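Local coordinates for membrane protein, putative (PDB 2QYB) that is a putative membrane protein of uncertain function, perhaps with transporter and phosphatase activities, represented here by its GAF domain, at residues G76-S81 against F123-V128. Residues are numbered along the deposited sequence; the frame is centred on the assembly and turned at random.
Sequences GEAFLS and FGILSV
Ile125 sends its CD1 methyl against the backbone of the helix at Phe79. Ile125 CD1 lies 3.7 Å from Phe79 N and 3.9 Å from Phe79 CB. Ile125 CD1 is also 4.0 Å from Ala78 CB, and thus bears on two successive helix residues. In Ile125, chi1 of -65° puts CG1 anti to the carbonyl carbon, which brings its CD1 end to the helix. Ile125 CG1 approaches the CB and CD1 of Phe79, and the two side chains run obliquely past each other.

The Phe79 ring reaches further back along segment 123-128. Its CG is anti to the backbone N (chi1 -176°), which carries the ring to the backbone at Phe123 and Gly124. There Phe79 CE1 lies 3.9 Å from Gly124 N, which sits at the ring edge, in its plane. Phe79 CE1 is 4.1 Å from Phe123 C. Gly124 puts only backbone before the ring.

The contact is apolar and buried. It packs helix 74-81 onto strand 124-130, the central strand of the antiparallel sheet of the GAF domain, with strand order 2-1-5-4-3. The segment axes come within 8.6 Å and run at 139°. A classic beta bulge sets Phe123 and Gly124 together opposite Ile115 of the neighbouring strand.

Cutting Phe79 back to an alanine removes ring carbons CD1 and CE1, and a gap would probably open beside Gly124 N and Ile125 CG1.

Val43 and Pro69 also touch Phe79, and His112 touches Ala78. The CB of Phe123 is directed away from 76-81, and its side chain packs on Ala153 and Val156 of helix 139-158, across the sheet.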
loop_
_atom_site.group_PDB
_atom_site.type_symbol
_atom_site.label_atom_id
_atom_site.label_comp_id
_atom_site.label_asym_id
_atom_site.label_seq_id
_atom_site.Cartn_x
_atom_site.Cartn_y
_atom_site.Cartn_z
ATOM N N GLY A 76 -18.889 -13.099 3.878
ATOM C CA GLY A 76 -20.088 -12.944 3.052
ATOM C C GLY A 76 -21.327 -12.686 3.890
ATOM O O GLY A 76 -22.218 -11.941 3.481
ATOM N N GLU A 77 -21.382 -13.310 5.062
ATOM C CA GLU A 77 -22.527 -13.161 5.941
ATOM C C GLU A 77 -22.531 -11.761 6.541
ATOM O O GLU A 77 -23.576 -11.156 6.682
ATOM C CB GLU A 77 -22.532 -14.249 7.038
ATOM C CG GLU A 77 -23.641 -14.107 8.150
ATOM C CD GLU A 77 -25.056 -13.984 7.584
ATOM O OE1 GLU A 77 -25.230 -14.296 6.388
ATOM O OE2 GLU A 77 -25.996 -13.575 8.319
ATOM N N ALA A 78 -21.363 -11.232 6.857
ATOM C CA ALA A 78 -21.278 -9.871 7.384
ATOM C C ALA A 78 -21.727 -8.839 6.356
ATOM O O ALA A 78 -22.464 -7.887 6.653
ATOM C CB ALA A 78 -19.853 -9.583 7.854
ATOM N N PHE A 79 -21.271 -9.039 5.129
ATOM C CA PHE A 79 -21.580 -8.139 4.041
ATOM C C PHE A 79 -23.031 -8.212 3.682
ATOM O O PHE A 79 -23.678 -7.172 3.542
ATOM C CB PHE A 79 -20.765 -8.488 2.803
ATOM C CG PHE A 79 -20.971 -7.547 1.672
ATOM C CD1 PHE A 79 -20.448 -6.256 1.721
ATOM C CD2 PHE A 79 -21.698 -7.921 0.575
ATOM C CE1 PHE A 79 -20.642 -5.352 0.671
ATOM C CE2 PHE A 79 -21.893 -7.028 -0.488
ATOM C CZ PHE A 79 -21.349 -5.749 -0.437
ATOM N N LEU A 80 -23.527 -9.445 3.517
ATOM C CA LEU A 80 -24.859 -9.677 2.975
ATOM C C LEU A 80 -25.978 -9.360 3.969
ATOM O O LEU A 80 -27.051 -8.994 3.555
ATOM C CB LEU A 80 -25.010 -11.117 2.469
ATOM C CG LEU A 80 -24.511 -11.392 1.043
ATOM C CD1 LEU A 80 -24.396 -12.930 0.746
ATOM C CD2 LEU A 80 -25.421 -10.709 0.021
ATOM N N SER A 81 -25.717 -9.559 5.257
ATOM C CA SER A 81 -26.631 -9.182 6.310
ATOM C C SER A 81 -26.364 -7.795 6.890
ATOM O O SER A 81 -27.118 -7.339 7.747
ATOM C CB SER A 81 -26.513 -10.149 7.470
ATOM O OG SER A 81 -25.496 -9.655 8.347
ATOM N N PHE A 123 -20.673 -1.180 1.351
ATOM C CA PHE A 123 -19.902 -1.253 0.126
ATOM C C PHE A 123 -18.504 -1.866 0.280
ATOM O O PHE A 123 -17.714 -1.859 -0.676
ATOM C CB PHE A 123 -19.854 0.105 -0.581
ATOM C CG PHE A 123 -19.339 1.239 0.255
ATOM C CD1 PHE A 123 -20.204 2.241 0.687
ATOM C CD2 PHE A 123 -18.007 1.357 0.541
ATOM C CE1 PHE A 123 -19.742 3.312 1.424
ATOM C CE2 PHE A 123 -17.546 2.434 1.277
ATOM C CZ PHE A 123 -18.410 3.395 1.719
ATOM N N GLY A 124 -18.262 -2.430 1.467
ATOM C CA GLY A 124 -17.051 -3.149 1.798
ATOM C C GLY A 124 -17.072 -3.815 3.167
ATOM O O GLY A 124 -18.051 -3.727 3.902
ATOM N N ILE A 125 -15.969 -4.509 3.474
ATOM C CA ILE A 125 -15.716 -5.150 4.764
ATOM C C ILE A 125 -14.325 -4.767 5.336
ATOM O O ILE A 125 -13.348 -4.767 4.652
ATOM C CB ILE A 125 -15.815 -6.683 4.640
ATOM C CG1 ILE A 125 -17.266 -7.087 4.292
ATOM C CG2 ILE A 125 -15.437 -7.363 5.929
ATOM C CD1 ILE A 125 -18.343 -6.778 5.400
ATOM N N LEU A 126 -14.290 -4.424 6.600
ATOM C CA LEU A 126 -13.082 -4.304 7.338
ATOM C C LEU A 126 -12.927 -5.611 8.107
ATOM O O LEU A 126 -13.757 -5.901 8.935
ATOM C CB LEU A 126 -13.172 -3.099 8.308
ATOM C CG LEU A 126 -12.101 -3.024 9.390
ATOM C CD1 LEU A 126 -10.694 -2.923 8.720
ATOM C CD2 LEU A 126 -12.371 -1.899 10.485
ATOM N N SER A 127 -11.882 -6.387 7.803
ATOM C CA SER A 127 -11.605 -7.687 8.439
ATOM C C SER A 127 -10.362 -7.548 9.282
ATOM O O SER A 127 -9.373 -7.010 8.808
ATOM C CB SER A 127 -11.343 -8.787 7.389
ATOM O OG SER A 127 -12.329 -8.787 6.342
ATOM N N VAL A 128 -10.375 -8.054 10.507
ATOM C CA VAL A 128 -9.198 -7.951 11.390
ATOM C C VAL A 128 -8.906 -9.245 12.140
ATOM O O VAL A 128 -9.798 -9.958 12.561
ATOM C CB VAL A 128 -9.378 -6.802 12.412
ATOM C CG1 VAL A 128 -9.615 -5.489 11.678
ATOM C CG2 VAL A 128 -10.568 -7.062 13.341
#